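Local coordinates for DraIII (Deinococcus radiophilus, PDB 4L0K), which cleaves DNA at specific sequences as a type II restriction endonuclease, probably through a nuclease core of the His-Me finger kind, at residues 4-9 and 30-35; 18-23 and 110-115; 122-127 and 148-153; 155-160 and 195-200. One frame throughout, in Å; residues are numbered along the deposited sequence.

From the N terminus, contact 1 closes the first loop, bringing 30-35 back onto the segment that holds strand 7-8. Contact 2 opens inside that loop, at strand 20-21, and closes on the start of helix 112-126, so contacts 1 and 2 cross; they touch through C22 and share the small N-terminal sheet. Contacts 3 and 4 follow in series. The later end of helix 112-126 opens contact 3, which closes after helix 137-147. Contact 4 then joins 155-160 to strand 194-198. It lies on the opposite side of the chain's centre from contacts 1 and 2 but touches contact 3, where T155 and F196 meet the helix.

Contact 1. Residues 4-9 and 30-35; sequences CHKTVK and GKCLEF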
loop_
_atom_site.group_PDB
_atom_site.type_symbol
_atom_site.label_atom_id
_atom_site.label_comp_id
_atom_site.label_asym_id
_atom_site.label_seq_id
_atom_site.Cartn_x
_atom_site.Cartn_y
_atom_site.Cartn_z
ATOM N N CYS A 4 5.756 -34.706 18.385
ATOM C CA CYS A 4 6.186 -34.691 19.793
ATOM C C CYS A 4 5.143 -33.952 20.624
ATOM O O CYS A 4 4.449 -34.552 21.448
ATOM C CB CYS A 4 7.578 -34.011 19.901
ATOM S SG CYS A 4 8.561 -34.020 21.504
ATOM N N HIS A 5 5.003 -32.654 20.363
ATOM C CA HIS A 5 4.096 -31.780 21.116
ATOM C C HIS A 5 4.439 -31.622 22.602
ATOM O O HIS A 5 3.694 -30.980 23.346
ATOM C CB HIS A 5 2.624 -32.181 20.935
ATOM C CG HIS A 5 1.944 -31.479 19.801
ATOM N ND1 HIS A 5 2.639 -30.897 18.761
ATOM C CD2 HIS A 5 0.633 -31.250 19.552
ATOM C CE1 HIS A 5 1.785 -30.346 17.917
ATOM N NE2 HIS A 5 0.561 -30.545 18.375
ATOM N N LYS A 6 5.562 -32.190 23.032
ATOM C CA LYS A 6 6.055 -31.934 24.393
ATOM C C LYS A 6 6.443 -30.460 24.542
ATOM O O LYS A 6 6.935 -29.848 23.594
ATOM C CB LYS A 6 7.237 -32.853 24.745
ATOM C CG LYS A 6 6.847 -34.325 24.962
ATOM C CD LYS A 6 7.831 -35.064 25.871
ATOM C CE LYS A 6 9.122 -35.431 25.152
ATOM N NZ LYS A 6 9.966 -36.334 25.996
ATOM N N THR A 7 6.218 -29.891 25.724
ATOM C CA THR A 7 6.537 -28.485 25.979
ATOM C C THR A 7 8.025 -28.170 25.791
ATOM O O THR A 7 8.886 -28.838 26.351
ATOM C CB THR A 7 6.087 -28.063 27.379
ATOM O OG1 THR A 7 4.682 -28.307 27.511
ATOM C CG2 THR A 7 6.359 -26.582 27.622
ATOM N N VAL A 8 8.317 -27.163 24.974
ATOM C CA VAL A 8 9.699 -26.791 24.692
ATOM C C VAL A 8 10.164 -25.718 25.671
ATOM O O VAL A 8 9.522 -24.668 25.801
ATOM C CB VAL A 8 9.882 -26.284 23.231
ATOM C CG1 VAL A 8 11.280 -25.705 23.028
ATOM C CG2 VAL A 8 9.616 -27.402 22.218
ATOM N N LYS A 9 11.273 -25.997 26.359
ATOM C CA LYS A 9 11.883 -25.045 27.289
ATOM C C LYS A 9 12.178 -23.705 26.625
ATOM O O LYS A 9 12.770 -23.655 25.551
ATOM C CB LYS A 9 13.166 -25.626 27.888
ATOM C CG LYS A 9 12.931 -26.888 28.697
ATOM C CD LYS A 9 14.215 -27.420 29.312
ATOM C CE LYS A 9 13.939 -28.621 30.215
ATOM N NZ LYS A 9 15.186 -29.156 30.830
ATOM N N GLY A 30 16.135 -37.197 20.480
ATOM C CA GLY A 30 16.998 -36.161 21.029
ATOM C C GLY A 30 16.277 -35.138 21.878
ATOM O O GLY A 30 15.253 -35.449 22.477
ATOM N N LYS A 31 16.815 -33.918 21.936
ATOM C CA LYS A 31 16.165 -32.821 22.660
ATOM C C LYS A 31 15.013 -32.231 21.841
ATOM O O LYS A 31 15.097 -32.130 20.620
ATOM C CB LYS A 31 17.167 -31.730 23.047
ATOM C CG LYS A 31 17.642 -30.877 21.883
ATOM C CD LYS A 31 17.568 -29.381 22.203
ATOM C CE LYS A 31 18.870 -28.851 22.802
ATOM N NZ LYS A 31 18.864 -27.359 22.897
ATOM N N CYS A 32 13.937 -31.857 22.522
ATOM C CA CYS A 32 12.697 -31.494 21.857
ATOM C C CYS A 32 12.747 -30.027 21.338
ATOM O O CYS A 32 13.098 -29.108 22.077
ATOM C CB CYS A 32 11.481 -31.838 22.772
ATOM S SG CYS A 32 10.309 -33.179 22.120
ATOM N N LEU A 33 12.440 -29.831 20.051
ATOM C CA LEU A 33 12.579 -28.525 19.382
ATOM C C LEU A 33 11.284 -27.924 18.792
ATOM O O LEU A 33 10.405 -28.635 18.288
ATOM C CB LEU A 33 13.609 -28.612 18.257
ATOM C CG LEU A 33 15.059 -28.994 18.524
ATOM C CD1 LEU A 33 15.592 -29.734 17.316
ATOM C CD2 LEU A 33 15.893 -27.763 18.780
ATOM N N GLU A 34 11.196 -26.598 18.826
ATOM C CA GLU A 34 10.043 -25.897 18.274
ATOM C C GLU A 34 10.135 -25.766 16.741
ATOM O O GLU A 34 9.131 -25.920 16.045
ATOM C CB GLU A 34 9.846 -24.516 18.931
ATOM C CG GLU A 34 8.488 -23.893 18.614
ATOM C CD GLU A 34 8.288 -22.505 19.198
ATOM O OE1 GLU A 34 9.292 -21.818 19.485
ATOM O OE2 GLU A 34 7.116 -22.094 19.362
ATOM N N PHE A 35 11.334 -25.495 16.221
ATOM C CA PHE A 35 11.507 -25.323 14.775
ATOM C C PHE A 35 12.591 -26.215 14.160
ATOM O O PHE A 35 13.554 -25.695 13.587
ATOM C CB PHE A 35 11.801 -23.850 14.436
ATOM C CG PHE A 35 10.699 -22.895 14.834
ATOM C CD1 PHE A 35 9.505 -22.850 14.121
ATOM C CD2 PHE A 35 10.859 -22.039 15.918
ATOM C CE1 PHE A 35 8.484 -21.975 14.494
ATOM C CE2 PHE A 35 9.851 -21.163 16.305
ATOM C CZ PHE A 35 8.660 -21.129 15.590
#
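C4 and C32 meet sulfur to sulfur, their SG atoms 2.0 Å apart. A chi1 of -171° swings the sulfur of C4 to the far side from its own nitrogen and carries it across the gap, whereas C32 holds its sulfur in a twisted position, well away from a staggered one (chi1 -115°). The S-S bond is modelled with a torsion of 81°, but it is doubtful, because each sulfur carries a second such bond. Beside this bridge runs the aliphatic part of K6: its chain is bent about CG-CD, and CE passes C32 SG at 4.0 Å.

V8 is turned differently. Its two methyls face the backbone of the other segment rather than a side chain, with CG2 resting 3.8 Å from both L33 C and E34 N, while CG1 is 4.0 Å from C32 O. The branch thus packs broadside on the chain between C32 and E34. The E34 carboxylate has its partners elsewhere: OE2 is bonded by H20 and Y112.

C22 SG completes the cluster, and each of the three sulfurs is modelled with two S-S bonds, which a thiol sulfur cannot sustain. Three cysteines from different parts of the chain, with H28 touching C4 and C22 beside a two-stranded hairpin, would be consistent with a structural zinc site of three cysteines and one histidine, although no metal is present in the model.

Contact 2. Residues 18-23 and 110-115; sequences FPHKCQ and ADYDSC
The Y112 ring receives P19 O over one face, 4.3 Å from CE1, and Q23 NE2 at its edge, near the ring plane. D113 OD2, from the next residue, also lies at that ring's edge, in plane. The phenol is extended from the helix with CG anti to the backbone N (chi1 176°), a torsion that delivers OH to strand 20-21. There K21 N donates a nearly straight bond to Y112 OH, 3.0 Å long with an angle of 172° at the hydrogen. E34 OE2 also bonds this oxygen, so two partners fix the phenol's end.

The K21 side chain runs antiparallel to the phenol, nearly straight: CG lies 3.9 Å from Y112 CE2. Its ammonium then reaches D113, with NZ 2.8 Å from OD2 in a salt bridge that uses the syn lone pair. A methionine in place of K21 would probably leave the D113 carboxylate without its charged mate.

D111, by accepting from S114 N, caps the start of helix 112-126. Strand 20-21, paired with strand 7-8, packs against the first turn of that helix, while Y77 meets the Y112 ring edge-to-face.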
loop_
_atom_site.group_PDB
_atom_site.type_symbol
_atom_site.label_atom_id
_atom_site.label_comp_id
_atom_site.label_asym_id
_atom_site.label_seq_id
_atom_site.Cartn_x
_atom_site.Cartn_y
_atom_site.Cartn_z
ATOM N N PHE A 18 1.853 -20.098 28.621
ATOM C CA PHE A 18 1.481 -21.103 27.617
ATOM C C PHE A 18 2.701 -21.855 27.067
ATOM O O PHE A 18 3.825 -21.360 27.130
ATOM C CB PHE A 18 0.704 -20.449 26.474
ATOM C CG PHE A 18 -0.514 -19.691 26.914
ATOM C CD1 PHE A 18 -1.705 -20.352 27.170
ATOM C CD2 PHE A 18 -0.477 -18.313 27.055
ATOM C CE1 PHE A 18 -2.843 -19.651 27.569
ATOM C CE2 PHE A 18 -1.616 -17.596 27.454
ATOM C CZ PHE A 18 -2.800 -18.269 27.708
ATOM N N PRO A 19 2.486 -23.063 26.535
ATOM C CA PRO A 19 3.641 -23.834 26.052
ATOM C C PRO A 19 4.023 -23.590 24.584
ATOM O O PRO A 19 3.162 -23.454 23.720
ATOM C CB PRO A 19 3.168 -25.285 26.216
ATOM C CG PRO A 19 1.670 -25.204 25.984
ATOM C CD PRO A 19 1.241 -23.859 26.533
ATOM N N HIS A 20 5.320 -23.543 24.312
ATOM C CA HIS A 20 5.814 -23.765 22.960
ATOM C C HIS A 20 5.914 -25.283 22.790
ATOM O O HIS A 20 6.279 -25.986 23.738
ATOM C CB HIS A 20 7.180 -23.098 22.769
ATOM C CG HIS A 20 7.148 -21.612 22.946
ATOM N ND1 HIS A 20 7.104 -20.734 21.883
ATOM C CD2 HIS A 20 7.121 -20.849 24.065
ATOM C CE1 HIS A 20 7.065 -19.494 22.338
ATOM N NE2 HIS A 20 7.070 -19.536 23.660
ATOM N N LYS A 21 5.587 -25.799 21.607
ATOM C CA LYS A 21 5.481 -27.247 21.455
ATOM C C LYS A 21 6.557 -27.874 20.574
ATOM O O LYS A 21 7.024 -27.262 19.619
ATOM C CB LYS A 21 4.088 -27.639 20.954
ATOM C CG LYS A 21 2.932 -26.977 21.706
ATOM C CD LYS A 21 1.597 -27.481 21.157
ATOM C CE LYS A 21 0.451 -26.494 21.393
ATOM N NZ LYS A 21 -0.800 -26.919 20.670
ATOM N N CYS A 22 6.941 -29.100 20.922
ATOM C CA CYS A 22 7.871 -29.925 20.144
ATOM C C CYS A 22 7.265 -30.168 18.754
ATOM O O CYS A 22 6.101 -30.553 18.642
ATOM C CB CYS A 22 8.067 -31.255 20.895
ATOM S SG CYS A 22 9.390 -32.437 20.457
ATOM N N GLN A 23 8.034 -29.941 17.695
ATOM C CA GLN A 23 7.510 -30.229 16.365
ATOM C C GLN A 23 8.265 -31.378 15.685
ATOM O O GLN A 23 8.071 -31.643 14.494
ATOM C CB GLN A 23 7.475 -28.956 15.499
ATOM C CG GLN A 23 6.685 -27.792 16.129
ATOM C CD GLN A 23 5.181 -28.007 16.095
ATOM O OE1 GLN A 23 4.665 -28.689 15.213
ATOM N NE2 GLN A 23 4.471 -27.427 17.053
ATOM N N ALA A 110 -4.128 -15.416 15.208
ATOM C CA ALA A 110 -4.117 -16.793 14.720
ATOM C C ALA A 110 -3.704 -17.682 15.881
ATOM O O ALA A 110 -2.907 -17.264 16.715
ATOM C CB ALA A 110 -3.131 -16.948 13.574
ATOM N N ASP A 111 -4.235 -18.901 15.938
ATOM C CA ASP A 111 -3.855 -19.838 16.999
ATOM C C ASP A 111 -2.407 -20.308 16.816
ATOM O O ASP A 111 -1.812 -20.099 15.758
ATOM C CB ASP A 111 -4.831 -21.025 17.087
ATOM C CG ASP A 111 -4.821 -21.879 15.838
ATOM O OD1 ASP A 111 -5.570 -21.553 14.886
ATOM O OD2 ASP A 111 -4.061 -22.872 15.799
ATOM N N TYR A 112 -1.854 -20.938 17.849
ATOM C CA TYR A 112 -0.448 -21.328 17.885
ATOM C C TYR A 112 -0.104 -22.355 16.802
ATOM O O TYR A 112 0.894 -22.209 16.060
ATOM C CB TYR A 112 -0.062 -21.862 19.282
ATOM C CG TYR A 112 1.359 -22.373 19.336
ATOM C CD1 TYR A 112 2.415 -21.527 19.667
ATOM C CD2 TYR A 112 1.651 -23.694 19.027
ATOM C CE1 TYR A 112 3.729 -21.993 19.683
ATOM C CE2 TYR A 112 2.950 -24.167 19.045
ATOM C CZ TYR A 112 3.981 -23.317 19.373
ATOM O OH TYR A 112 5.264 -23.813 19.381
ATOM N N ASP A 113 -0.929 -23.399 16.726
ATOM C CA ASP A 113 -0.711 -24.481 15.768
ATOM C C ASP A 113 -0.683 -23.960 14.328
ATOM O O ASP A 113 0.125 -24.409 13.529
ATOM C CB ASP A 113 -1.786 -25.562 15.899
ATOM C CG ASP A 113 -1.718 -26.327 17.232
ATOM O OD1 ASP A 113 -2.681 -27.074 17.501
ATOM O OD2 ASP A 113 -0.732 -26.189 18.005
ATOM N N SER A 114 -1.572 -23.018 14.013
ATOM C CA SER A 114 -1.649 -22.421 12.675
ATOM C C SER A 114 -0.363 -21.680 12.331
ATOM O O SER A 114 0.167 -21.835 11.223
ATOM C CB SER A 114 -2.823 -21.447 12.579
ATOM O OG SER A 114 -4.054 -22.118 12.757
ATOM N N CYS A 115 0.124 -20.877 13.281
ATOM C CA CYS A 115 1.385 -20.164 13.110
ATOM C C CYS A 115 2.525 -21.126 12.806
ATOM O O CYS A 115 3.319 -20.889 11.883
ATOM C CB CYS A 115 1.698 -19.303 14.331
ATOM S SG CYS A 115 0.475 -17.991 14.572
#

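Contact 3. Residues 122-127 and 148-153; sequences LTWLAY and GPMVAG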
loop_
_atom_site.group_PDB
_atom_site.type_symbol
_atom_site.label_atom_id
_atom_site.label_comp_id
_atom_site.label_asym_id
_atom_site.label_seq_id
_atom_site.Cartn_x
_atom_site.Cartn_y
_atom_site.Cartn_z
ATOM N N LEU A 122 6.079 -22.281 4.591
ATOM C CA LEU A 122 7.013 -21.305 4.074
ATOM C C LEU A 122 8.425 -21.879 3.949
ATOM O O LEU A 122 9.151 -21.539 3.006
ATOM C CB LEU A 122 7.004 -20.080 4.991
ATOM C CG LEU A 122 6.243 -18.839 4.538
ATOM C CD1 LEU A 122 5.246 -19.120 3.421
ATOM C CD2 LEU A 122 5.566 -18.172 5.710
ATOM N N THR A 123 8.821 -22.739 4.892
ATOM C CA THR A 123 10.107 -23.438 4.755
ATOM C C THR A 123 10.107 -24.380 3.541
ATOM O O THR A 123 11.106 -24.502 2.786
ATOM C CB THR A 123 10.447 -24.264 6.019
ATOM O OG1 THR A 123 10.278 -23.448 7.183
ATOM C CG2 THR A 123 11.881 -24.770 5.951
ATOM N N TRP A 124 8.984 -25.061 3.370
ATOM C CA TRP A 124 8.820 -25.971 2.243
ATOM C C TRP A 124 8.922 -25.208 0.906
ATOM O O TRP A 124 9.593 -25.661 -0.030
ATOM C CB TRP A 124 7.489 -26.716 2.376
ATOM C CG TRP A 124 7.164 -27.684 1.261
ATOM C CD1 TRP A 124 7.639 -28.961 1.112
ATOM C CD2 TRP A 124 6.255 -27.463 0.168
ATOM N NE1 TRP A 124 7.096 -29.539 -0.007
ATOM C CE2 TRP A 124 6.245 -28.648 -0.606
ATOM C CE3 TRP A 124 5.462 -26.378 -0.234
ATOM C CZ2 TRP A 124 5.476 -28.776 -1.778
ATOM C CZ3 TRP A 124 4.681 -26.506 -1.392
ATOM C CH2 TRP A 124 4.697 -27.703 -2.149
ATOM N N LEU A 125 8.276 -24.043 0.834
ATOM C CA LEU A 125 8.328 -23.211 -0.371
ATOM C C LEU A 125 9.759 -22.775 -0.585
ATOM O O LEU A 125 10.246 -22.750 -1.722
ATOM C CB LEU A 125 7.476 -21.944 -0.212
ATOM C CG LEU A 125 6.084 -21.816 -0.819
ATOM C CD1 LEU A 125 5.640 -23.095 -1.526
ATOM C CD2 LEU A 125 5.083 -21.351 0.250
ATOM N N ALA A 126 10.426 -22.411 0.513
ATOM C CA ALA A 126 11.761 -21.808 0.421
ATOM C C ALA A 126 12.780 -22.779 -0.183
ATOM O O ALA A 126 13.618 -22.388 -1.000
ATOM C CB ALA A 126 12.234 -21.280 1.777
ATOM N N TYR A 127 12.694 -24.049 0.200
ATOM C CA TYR A 127 13.613 -25.035 -0.376
ATOM C C TYR A 127 13.371 -25.316 -1.875
ATOM O O TYR A 127 14.141 -26.028 -2.512
ATOM C CB TYR A 127 13.626 -26.331 0.462
ATOM C CG TYR A 127 14.532 -26.215 1.661
ATOM C CD1 TYR A 127 15.906 -26.103 1.493
ATOM C CD2 TYR A 127 14.023 -26.202 2.959
ATOM C CE1 TYR A 127 16.757 -25.981 2.579
ATOM C CE2 TYR A 127 14.879 -26.086 4.066
ATOM C CZ TYR A 127 16.245 -25.969 3.862
ATOM O OH TYR A 127 17.129 -25.832 4.922
ATOM N N GLY A 148 3.953 -32.665 0.315
ATOM C CA GLY A 148 4.212 -33.318 -0.947
ATOM C C GLY A 148 5.639 -33.114 -1.414
ATOM O O GLY A 148 6.404 -32.347 -0.826
ATOM N N PRO A 149 6.010 -33.823 -2.480
ATOM C CA PRO A 149 7.351 -33.764 -3.061
ATOM C C PRO A 149 7.837 -32.346 -3.363
ATOM O O PRO A 149 7.133 -31.541 -3.978
ATOM C CB PRO A 149 7.202 -34.569 -4.363
ATOM C CG PRO A 149 5.726 -34.756 -4.553
ATOM C CD PRO A 149 5.145 -34.774 -3.195
ATOM N N MET A 150 9.054 -32.056 -2.922
ATOM C CA MET A 150 9.717 -30.833 -3.312
ATOM C C MET A 150 10.051 -30.900 -4.791
ATOM O O MET A 150 10.612 -31.887 -5.274
ATOM C CB MET A 150 10.984 -30.622 -2.491
ATOM C CG MET A 150 10.708 -30.133 -1.071
ATOM S SD MET A 150 12.235 -29.872 -0.160
ATOM C CE MET A 150 11.614 -29.270 1.415
ATOM N N VAL A 151 9.672 -29.860 -5.517
ATOM C CA VAL A 151 10.051 -29.746 -6.916
ATOM C C VAL A 151 10.930 -28.514 -7.082
ATOM O O VAL A 151 10.472 -27.383 -6.896
ATOM C CB VAL A 151 8.825 -29.669 -7.831
ATOM C CG1 VAL A 151 9.260 -29.513 -9.279
ATOM C CG2 VAL A 151 7.993 -30.929 -7.678
ATOM N N ALA A 152 12.198 -28.747 -7.403
ATOM C CA ALA A 152 13.162 -27.672 -7.561
ATOM C C ALA A 152 12.640 -26.527 -8.439
ATOM O O ALA A 152 12.081 -26.763 -9.522
ATOM C CB ALA A 152 14.458 -28.227 -8.135
ATOM N N GLY A 153 12.811 -25.295 -7.958
ATOM C CA GLY A 153 12.505 -24.113 -8.758
ATOM C C GLY A 153 11.021 -23.871 -9.023
ATOM O O GLY A 153 10.669 -23.031 -9.845
#
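W124 and G148 are joined by the polar part of this contact. The indole NE1 donates to G148 O at 3.0 Å, with an angle of 144° at the hydrogen, so the bond is noticeably bent. The acceptor sits near the edge of the ring but 21° out of its plane, and the donor is itself tilted from the carbonyl plane. With chi1 at 179° the indole leaves helix 112-126 opposite to the backbone N, and this carries its nitrogen edge out to the loop. Other polar contacts brace that loop: M150 N is bonded to E144 OE1 and V151 N to Q128 OE1.

The apolar part belongs to M150. Its outstretched chain lies alongside the indole, pointing the other way, with CG 3.9 Å from W124 CD1. The terminal methyl CE continues to Y127, three residues on, resting 3.7 Å from its CB; SD lies 3.9 Å from the same Y127 CB. The thioether therefore spans the two aromatic residues, meeting one at its five-membered ring and the other at the root of its side chain. F147 also meets the W124 ring. A leucine in place of W124 would probably leave G148 O without its indole donor and open a gap beside CG of M150.

G148 is the first residue beyond helix 137-147, where its positive phi would jam any CB against the preceding carbonyl and so calls for glycine. From this helix end the outgoing loop folds back over the preceding helix of an alpha-helical pair.

Contact 4. Residues 155-160 and 195-200; sequences TNCEIC and GFAHRF
The chain at C157 runs close against strand 194-198, its CA 4.3 Å from that of A197, and E158 N donates to F196 O at 2.9 Å, nearly in line with the carbonyl bond (161° at the oxygen). The same oxygen is approached by C157 CA at 3.4 Å in a CA-H...O contact. A water adds a second polar tie: it accepts from F196 N at 2.8 Å and lies within bonding range of N156 O and E158 OE2.

The side chains pack at both ends of this pairing. T155 sets its methyl at the edge of the F196 ring, CG2 4.1 Å from CD2. I159 brings CD1 to 3.6 Å from A197 CB, and C157 SG touches the same methyl from 4.0 Å. E158, bent at chi2 (-70°), folds its carboxylate back over the backbone of G195, where the absence of a side chain matters: a CB would collide with OE2.

C157 and C160 gather near the H198 imidazole, C157 SG lying 3.3 Å from ND1. C160 is modelled with disulfides to both C157 and C201, which one sulfur cannot sustain, so the bonding here is doubtful, and the approach of C160 SG to H198 is too short to be trusted. Three cysteines and a histidine drawn together would be consistent with a structural zinc site, as in some HNH nucleases, although no metal is modelled.

Strand 194-198 pairs with strand 179-183 and runs into helix 199-205, the beta-beta-alpha order of a His-Me finger. Helix 112-126 packs on F196, and C160 O bonds R223 of the second subunit.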
loop_
_atom_site.group_PDB
_atom_site.type_symbol
_atom_site.label_atom_id
_atom_site.label_comp_id
_atom_site.label_asym_id
_atom_site.label_seq_id
_atom_site.Cartn_x
_atom_site.Cartn_y
_atom_site.Cartn_z
ATOM N N THR A 155 8.830 -22.714 -6.832
ATOM C CA THR A 155 8.272 -21.651 -6.004
ATOM C C THR A 155 8.099 -20.355 -6.784
ATOM O O THR A 155 9.082 -19.759 -7.228
ATOM C CB THR A 155 9.105 -21.430 -4.728
ATOM O OG1 THR A 155 8.959 -22.584 -3.893
ATOM C CG2 THR A 155 8.600 -20.204 -3.946
ATOM N N ASN A 156 6.839 -19.940 -6.968
ATOM C CA ASN A 156 6.527 -18.689 -7.675
ATOM C C ASN A 156 5.835 -17.625 -6.794
ATOM O O ASN A 156 5.214 -17.959 -5.779
ATOM C CB ASN A 156 5.616 -18.958 -8.880
ATOM C CG ASN A 156 6.161 -20.012 -9.802
ATOM O OD1 ASN A 156 7.366 -20.106 -10.006
ATOM N ND2 ASN A 156 5.266 -20.826 -10.371
ATOM N N CYS A 157 5.921 -16.359 -7.206
ATOM C CA CYS A 157 5.032 -15.319 -6.688
ATOM C C CYS A 157 3.600 -15.842 -6.757
ATOM O O CYS A 157 3.166 -16.315 -7.807
ATOM C CB CYS A 157 5.182 -14.024 -7.513
ATOM S SG CYS A 157 4.177 -12.541 -6.983
ATOM N N GLU A 158 2.870 -15.779 -5.641
ATOM C CA GLU A 158 1.483 -16.260 -5.600
ATOM C C GLU A 158 0.550 -15.421 -6.460
ATOM O O GLU A 158 -0.474 -15.933 -6.920
ATOM C CB GLU A 158 0.939 -16.313 -4.167
ATOM C CG GLU A 158 1.666 -17.279 -3.283
ATOM C CD GLU A 158 1.407 -18.726 -3.662
ATOM O OE1 GLU A 158 0.346 -19.000 -4.267
ATOM O OE2 GLU A 158 2.262 -19.580 -3.343
ATOM N N ILE A 159 0.895 -14.136 -6.625
ATOM C CA ILE A 159 0.188 -13.219 -7.521
ATOM C C ILE A 159 0.762 -13.173 -8.963
ATOM O O ILE A 159 0.049 -13.581 -9.857
ATOM C CB ILE A 159 0.136 -11.782 -6.949
ATOM C CG1 ILE A 159 -0.572 -11.767 -5.595
ATOM C CG2 ILE A 159 -0.540 -10.847 -7.936
ATOM C CD1 ILE A 159 0.353 -11.571 -4.428
ATOM N N CYS A 160 2.004 -12.663 -9.143
ATOM C CA CYS A 160 2.796 -12.590 -10.426
ATOM C C CYS A 160 2.726 -13.966 -11.210
ATOM O O CYS A 160 2.563 -14.009 -12.421
ATOM C CB CYS A 160 4.318 -12.031 -10.212
ATOM S SG CYS A 160 4.743 -11.154 -8.376
ATOM N N GLY A 195 2.045 -18.099 1.010
ATOM C CA GLY A 195 3.161 -18.332 0.113
ATOM C C GLY A 195 4.078 -17.133 0.050
ATOM O O GLY A 195 4.093 -16.334 0.965
ATOM N N PHE A 196 4.827 -16.989 -1.035
ATOM C CA PHE A 196 5.651 -15.802 -1.215
ATOM C C PHE A 196 5.151 -14.951 -2.385
ATOM O O PHE A 196 4.553 -15.473 -3.354
ATOM C CB PHE A 196 7.120 -16.190 -1.420
ATOM C CG PHE A 196 7.734 -16.917 -0.241
ATOM C CD1 PHE A 196 7.678 -16.382 1.028
ATOM C CD2 PHE A 196 8.370 -18.130 -0.422
ATOM C CE1 PHE A 196 8.237 -17.045 2.104
ATOM C CE2 PHE A 196 8.942 -18.814 0.653
ATOM C CZ PHE A 196 8.864 -18.265 1.924
ATOM N N ALA A 197 5.383 -13.642 -2.282
ATOM C CA ALA A 197 5.005 -12.697 -3.343
ATOM C C ALA A 197 5.998 -11.547 -3.428
ATOM O O ALA A 197 6.539 -11.119 -2.406
ATOM C CB ALA A 197 3.621 -12.149 -3.092
ATOM N N HIS A 198 6.245 -11.051 -4.642
ATOM C CA HIS A 198 6.903 -9.759 -4.802
ATOM C C HIS A 198 6.187 -8.711 -3.974
ATOM O O HIS A 198 4.954 -8.729 -3.870
ATOM C CB HIS A 198 6.846 -9.277 -6.252
ATOM C CG HIS A 198 7.578 -10.151 -7.204
ATOM N ND1 HIS A 198 6.935 -11.030 -8.043
ATOM C CD2 HIS A 198 8.906 -10.304 -7.431
ATOM C CE1 HIS A 198 7.838 -11.681 -8.759
ATOM N NE2 HIS A 198 9.039 -11.260 -8.405
ATOM N N ARG A 199 6.965 -7.794 -3.411
ATOM C CA ARG A 199 6.426 -6.643 -2.697
ATOM C C ARG A 199 5.348 -5.960 -3.534
ATOM O O ARG A 199 4.215 -5.791 -3.077
ATOM C CB ARG A 199 7.550 -5.666 -2.389
ATOM C CG ARG A 199 7.087 -4.275 -2.034
ATOM C CD ARG A 199 6.948 -4.098 -0.549
ATOM N NE ARG A 199 6.272 -2.840 -0.243
ATOM C CZ ARG A 199 5.614 -2.588 0.886
ATOM N NH1 ARG A 199 5.033 -1.408 1.054
ATOM N NH2 ARG A 199 5.532 -3.513 1.841
ATOM N N PHE A 200 5.684 -5.618 -4.774
ATOM C CA PHE A 200 4.718 -4.952 -5.640
ATOM C C PHE A 200 3.394 -5.716 -5.726
ATOM O O PHE A 200 2.314 -5.134 -5.550
ATOM C CB PHE A 200 5.262 -4.711 -7.063
ATOM C CG PHE A 200 4.260 -4.029 -7.957
ATOM C CD1 PHE A 200 4.179 -2.634 -7.997
ATOM C CD2 PHE A 200 3.353 -4.775 -8.699
ATOM C CE1 PHE A 200 3.220 -1.992 -8.788
ATOM C CE2 PHE A 200 2.391 -4.144 -9.496
ATOM C CZ PHE A 200 2.322 -2.748 -9.533
HETATM O O HOH W 1 4.938 -18.919 -3.061
#